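Local coordinates for protein putative phosphatase (Clostridium difficile, PDB 3SD7) that is a putative phosphatase of the haloacid dehalogenase-like family that probably hydrolyses phosphate monoesters, at residues 106-120 / 139-153. Sequence-based numbering, arbitrary orientation. Where two conformers were deposited one is given.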
# COMPACT_ATOMS: atom_id res chain seq x y z
N ILE A 106 -12.53 -6.30 2.28
CA ILE A 106 -12.21 -5.12 1.44
C ILE A 106 -12.74 -3.82 2.05
O ILE A 106 -12.18 -2.75 1.82
CB ILE A 106 -12.75 -5.31 0.00
CG1 ILE A 106 -12.31 -4.15 -0.93
CG2 ILE A 106 -14.26 -5.44 0.01
CD1 ILE A 106 -10.84 -3.97 -0.98
N PHE A 107 -13.80 -3.92 2.85
CA PHE A 107 -14.37 -2.74 3.49
C PHE A 107 -13.81 -2.48 4.89
O PHE A 107 -14.17 -1.49 5.52
CB PHE A 107 -15.90 -2.88 3.57
CG PHE A 107 -16.53 -3.12 2.24
CD1 PHE A 107 -16.67 -2.07 1.33
CD2 PHE A 107 -16.97 -4.39 1.88
CE1 PHE A 107 -17.25 -2.28 0.09
CE2 PHE A 107 -17.55 -4.61 0.64
CZ PHE A 107 -17.69 -3.55 -0.26
N GLU A 108 -12.90 -3.34 5.34
CA GLU A 108 -12.30 -3.22 6.66
C GLU A 108 -10.89 -2.63 6.59
O GLU A 108 -9.89 -3.34 6.66
CB GLU A 108 -12.34 -4.58 7.35
CG GLU A 108 -13.77 -4.99 7.68
CD GLU A 108 -13.93 -6.44 8.08
OE1 GLU A 108 -13.04 -7.26 7.80
OE2 GLU A 108 -14.99 -6.76 8.67
N ASN A 109 -10.85 -1.32 6.41
CA ASN A 109 -9.62 -0.55 6.37
C ASN A 109 -9.82 0.70 7.21
O ASN A 109 -10.96 1.11 7.48
CB ASN A 109 -9.28 -0.09 4.93
CG ASN A 109 -9.09 -1.23 3.96
OD1 ASN A 109 -7.96 -1.67 3.72
ND2 ASN A 109 -10.19 -1.72 3.39
N LYS A 110 -8.72 1.32 7.61
CA LYS A 110 -8.75 2.56 8.37
C LYS A 110 -7.85 3.58 7.72
O LYS A 110 -6.64 3.33 7.55
CB LYS A 110 -8.25 2.29 9.77
CG LYS A 110 -8.49 3.38 10.81
CD LYS A 110 -7.97 2.88 12.17
CE LYS A 110 -8.16 3.86 13.31
NZ LYS A 110 -7.75 3.23 14.60
N ILE A 111 -8.37 4.75 7.42
CA ILE A 111 -7.54 5.78 6.82
C ILE A 111 -6.64 6.36 7.90
O ILE A 111 -7.07 6.52 9.04
CB ILE A 111 -8.40 6.86 6.10
CG1 ILE A 111 -7.52 7.86 5.37
CG2 ILE A 111 -9.33 7.56 7.09
CD1 ILE A 111 -8.33 8.73 4.35
N TYR A 112 -5.39 6.66 7.57
CA TYR A 112 -4.49 7.22 8.58
C TYR A 112 -4.97 8.59 8.98
O TYR A 112 -5.41 9.39 8.15
CB TYR A 112 -3.03 7.20 8.13
CG TYR A 112 -2.48 5.81 8.12
CD1 TYR A 112 -2.15 5.17 9.31
CD2 TYR A 112 -2.26 5.12 6.93
CE1 TYR A 112 -1.66 3.86 9.31
CE2 TYR A 112 -1.76 3.80 6.93
CZ TYR A 112 -1.46 3.19 8.15
OH TYR A 112 -0.97 1.91 8.22
N GLU A 113 -4.90 8.87 10.28
CA GLU A 113 -5.31 10.15 10.78
C GLU A 113 -4.56 11.27 10.04
O GLU A 113 -3.36 11.18 9.85
CB GLU A 113 -5.03 10.25 12.28
CG GLU A 113 -5.82 11.28 12.94
CD GLU A 113 -7.28 10.86 13.09
OE1 GLU A 113 -8.12 11.75 13.12
OE2 GLU A 113 -7.59 9.63 13.17
N ASN A 114 -5.32 12.27 9.62
CA ASN A 114 -4.84 13.50 8.93
C ASN A 114 -4.50 13.36 7.46
O ASN A 114 -4.15 14.35 6.81
CB ASN A 114 -3.67 14.12 9.69
CG ASN A 114 -4.01 14.41 11.15
OD1 ASN A 114 -5.10 14.91 11.46
ND2 ASN A 114 -3.08 14.09 12.07
N MET A 115 -4.63 12.16 6.94
CA MET A 115 -4.28 11.94 5.53
C MET A 115 -5.25 12.68 4.61
O MET A 115 -4.82 13.36 3.65
CB MET A 115 -4.21 10.47 5.20
CG MET A 115 -3.73 10.22 3.76
SD MET A 115 -2.22 11.04 3.22
CE MET A 115 -0.96 10.04 4.08
N LYS A 116 -6.55 12.64 4.92
CA LYS A 116 -7.51 13.33 4.04
C LYS A 116 -7.16 14.82 3.95
O LYS A 116 -7.14 15.39 2.86
CB LYS A 116 -8.95 13.07 4.46
CG LYS A 116 -9.95 13.48 3.41
CD LYS A 116 -11.37 13.18 3.87
CE LYS A 116 -12.35 13.31 2.72
NZ LYS A 116 -12.26 14.62 2.02
N GLU A 117 -6.86 15.45 5.09
CA GLU A 117 -6.44 16.85 5.11
C GLU A 117 -5.21 17.12 4.26
O GLU A 117 -5.18 18.10 3.50
CB GLU A 117 -6.18 17.34 6.56
CG GLU A 117 -5.31 18.64 6.61
CD GLU A 117 -4.86 19.02 8.01
OE1 GLU A 117 -5.73 19.18 8.87
OE2 GLU A 117 -3.62 19.19 8.21
N ILE A 118 -4.17 16.28 4.36
CA ILE A 118 -2.96 16.57 3.59
C ILE A 118 -3.23 16.38 2.09
O ILE A 118 -2.75 17.16 1.28
CB ILE A 118 -1.68 15.84 4.07
CG1 ILE A 118 -1.68 14.42 3.65
CG2 ILE A 118 -1.42 16.07 5.60
CD1 ILE A 118 -1.27 14.25 2.21
N LEU A 119 -4.01 15.36 1.72
CA LEU A 119 -4.35 15.17 0.30
C LEU A 119 -5.09 16.40 -0.22
O LEU A 119 -4.78 16.86 -1.31
CB LEU A 119 -5.20 13.94 0.06
CG LEU A 119 -4.46 12.64 0.40
CD1 LEU A 119 -5.42 11.47 0.27
CD2 LEU A 119 -3.22 12.42 -0.50
N GLU A 120 -6.06 16.89 0.55
CA GLU A 120 -6.84 18.10 0.18
C GLU A 120 -5.88 19.30 0.02
O GLU A 120 -5.99 20.06 -0.94
CB GLU A 120 -7.89 18.39 1.26
CG GLU A 120 -9.07 17.40 1.26
CD GLU A 120 -10.05 17.53 2.44
OE1 GLU A 120 -9.77 18.21 3.46
OE2 GLU A 120 -11.12 16.91 2.34
N PHE A 139 -9.18 -3.18 -5.79
CA PHE A 139 -9.22 -2.96 -4.36
C PHE A 139 -8.79 -1.53 -3.98
O PHE A 139 -9.43 -0.90 -3.14
CB PHE A 139 -8.36 -4.00 -3.60
CG PHE A 139 -8.81 -5.42 -3.78
CD1 PHE A 139 -10.14 -5.74 -4.04
CD2 PHE A 139 -7.93 -6.46 -3.57
CE1 PHE A 139 -10.56 -7.07 -4.18
CE2 PHE A 139 -8.34 -7.78 -3.68
CZ PHE A 139 -9.64 -8.08 -4.00
N ALA A 140 -7.71 -1.03 -4.59
CA ALA A 140 -7.22 0.33 -4.33
C ALA A 140 -8.31 1.37 -4.64
O ALA A 140 -8.60 2.27 -3.85
CB ALA A 140 -5.91 0.63 -5.13
N GLU A 141 -8.94 1.22 -5.80
CA GLU A 141 -10.00 2.14 -6.19
C GLU A 141 -11.21 2.03 -5.25
O GLU A 141 -11.78 3.05 -4.86
CB GLU A 141 -10.38 1.90 -7.64
CG GLU A 141 -9.29 2.32 -8.62
CD GLU A 141 -9.71 2.11 -10.04
OE1 GLU A 141 -10.46 1.14 -10.30
OE2 GLU A 141 -9.25 2.88 -10.92
N THR A 142 -11.57 0.81 -4.87
CA THR A 142 -12.70 0.58 -3.96
C THR A 142 -12.46 1.28 -2.63
O THR A 142 -13.34 1.97 -2.10
CB THR A 142 -12.96 -0.90 -3.75
OG1 THR A 142 -13.43 -1.47 -4.98
CG2 THR A 142 -14.01 -1.13 -2.66
N ILE A 143 -11.26 1.10 -2.10
CA ILE A 143 -10.88 1.70 -0.81
C ILE A 143 -10.81 3.22 -0.87
O ILE A 143 -11.28 3.90 0.04
CB ILE A 143 -9.54 1.11 -0.33
CG1 ILE A 143 -9.72 -0.37 -0.02
CG2 ILE A 143 -9.03 1.87 0.87
CD1 ILE A 143 -8.39 -1.14 0.12
N LEU A 144 -10.26 3.77 -1.93
CA LEU A 144 -10.13 5.21 -2.02
C LEU A 144 -11.52 5.84 -2.19
O LEU A 144 -11.79 6.90 -1.61
CB LEU A 144 -9.18 5.61 -3.12
CG LEU A 144 -7.70 5.24 -2.85
CD1 LEU A 144 -6.91 5.36 -4.14
CD2 LEU A 144 -7.10 6.05 -1.75
N ARG A 145 -12.38 5.15 -2.93
CA ARG A 145 -13.77 5.55 -3.07
C ARG A 145 -14.49 5.49 -1.71
O ARG A 145 -15.23 6.42 -1.35
CB ARG A 145 -14.45 4.68 -4.11
CG ARG A 145 -14.11 5.00 -5.51
CD ARG A 145 -14.72 4.00 -6.49
NE ARG A 145 -14.72 4.55 -7.83
CZ ARG A 145 -15.75 5.19 -8.40
NH1 ARG A 145 -16.91 5.36 -7.79
NH2 ARG A 145 -15.60 5.65 -9.61
N TYR A 146 -14.27 4.43 -0.92
CA TYR A 146 -14.89 4.25 0.41
C TYR A 146 -14.59 5.40 1.37
O TYR A 146 -15.47 5.78 2.20
CB TYR A 146 -14.41 2.92 1.03
CG TYR A 146 -14.91 2.60 2.43
CD1 TYR A 146 -16.03 1.80 2.62
CD2 TYR A 146 -14.23 3.04 3.55
CE1 TYR A 146 -16.48 1.48 3.87
CE2 TYR A 146 -14.68 2.73 4.84
CZ TYR A 146 -15.81 1.94 4.99
OH TYR A 146 -16.27 1.62 6.25
N PHE A 147 -13.39 5.96 1.28
CA PHE A 147 -12.94 7.10 2.12
C PHE A 147 -13.12 8.46 1.49
O PHE A 147 -12.69 9.48 2.05
CB PHE A 147 -11.49 6.91 2.58
CG PHE A 147 -11.35 5.81 3.57
CD1 PHE A 147 -11.89 5.94 4.84
CD2 PHE A 147 -10.69 4.64 3.24
CE1 PHE A 147 -11.77 4.92 5.76
CE2 PHE A 147 -10.58 3.62 4.15
CZ PHE A 147 -11.11 3.75 5.41
N ASP A 148 -13.77 8.48 0.34
CA ASP A 148 -14.06 9.71 -0.38
C ASP A 148 -12.78 10.49 -0.71
O ASP A 148 -12.78 11.72 -0.73
CB ASP A 148 -15.06 10.58 0.42
CG ASP A 148 -15.70 11.66 -0.42
OD1 ASP A 148 -15.78 11.51 -1.66
OD2 ASP A 148 -16.11 12.69 0.17
N ILE A 149 -11.70 9.78 -1.00
CA ILE A 149 -10.44 10.45 -1.37
C ILE A 149 -10.00 10.12 -2.83
O ILE A 149 -9.01 10.66 -3.29
CB ILE A 149 -9.28 10.18 -0.36
CG1 ILE A 149 -8.98 8.70 -0.25
CG2 ILE A 149 -9.66 10.82 0.99
CD1 ILE A 149 -7.71 8.37 0.62
N ASP A 150 -10.74 9.24 -3.50
CA ASP A 150 -10.50 8.90 -4.91
C ASP A 150 -10.41 10.16 -5.75
O ASP A 150 -9.56 10.29 -6.64
CB ASP A 150 -11.65 8.03 -5.43
CG ASP A 150 -11.57 7.79 -6.92
OD1 ASP A 150 -10.55 7.29 -7.38
OD2 ASP A 150 -12.55 8.09 -7.64
N ARG A 151 -11.31 11.11 -5.45
CA ARG A 151 -11.41 12.37 -6.15
C ARG A 151 -10.12 13.20 -6.23
O ARG A 151 -9.97 14.03 -7.10
CB ARG A 151 -12.52 13.23 -5.50
CG ARG A 151 -12.21 13.63 -4.05
CD ARG A 151 -13.30 14.48 -3.40
NE ARG A 151 -14.57 13.77 -3.32
CZ ARG A 151 -15.72 14.30 -2.89
NH1 ARG A 151 -15.78 15.57 -2.48
NH2 ARG A 151 -16.82 13.55 -2.88
N TYR A 152 -9.17 12.97 -5.33
CA TYR A 152 -7.92 13.76 -5.32
C TYR A 152 -6.81 13.18 -6.20
O TYR A 152 -5.81 13.84 -6.42
CB TYR A 152 -7.38 13.90 -3.88
CG TYR A 152 -8.42 14.52 -2.96
CD1 TYR A 152 -8.93 15.77 -3.25
CD2 TYR A 152 -8.94 13.83 -1.87
CE1 TYR A 152 -9.92 16.34 -2.47
CE2 TYR A 152 -9.93 14.41 -1.06
CZ TYR A 152 -10.42 15.66 -1.37
OH TYR A 152 -11.41 16.25 -0.59
N PHE A 153 -7.01 11.96 -6.71
CA PHE A 153 -6.00 11.29 -7.51
C PHE A 153 -6.36 11.28 -9.00
O PHE A 153 -7.47 10.91 -9.38
CB PHE A 153 -5.81 9.84 -7.03
CG PHE A 153 -5.31 9.76 -5.62
CD1 PHE A 153 -3.96 9.89 -5.37
CD2 PHE A 153 -6.18 9.58 -4.56
CE1 PHE A 153 -3.48 9.86 -4.09
CE2 PHE A 153 -5.69 9.54 -3.25
CZ PHE A 153 -4.35 9.70 -3.03
O HOH W 1 -13.71 14.23 -0.08
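I106 CD1 sits 3.6 Å from F139 CB, and its CG1 touches T142 CG2, the two side chains crossing at about a right angle. Its CG1 is anti to the backbone N (chi1 -175°), which turns the branch toward the helix. Y146 CD1 meets the edge of the F107 ring, 4.1 Å from F107 CD1. The N109 amide lies across the I143 side chain. N109 O comes to the edge of the F147 ring, 3.4 Å from CZ. I111 places CB over the centre of that ring in a CH-pi contact, 3.9 Å from the centroid; Y146 CD2 covers the opposite face. F147 directly follows helix 137-146, which ends in a Schellman motif with D148 as C-prime residue. In the HAD Rossmann-like core this is the crossover helix between parallel strands 128-133 and 155-159; the 106-114 connection into helix 115-124 runs alongside its end. I111 CD1 meets I149 CD1 tip to tip. K116 lays CG on I149 CG2 at 3.6 Å. A bend at its chain end (chi4 -54°) leaves NZ in plane at the Y152 ring edge, salt-bridged to E120 OE2 (2.6 Å). A water accepts from NZ and donates to D148 O. L119 CD1 touches I149 CD1 and F153 CZ. E120 CG approaches Y152 CZ at 3.4 Å.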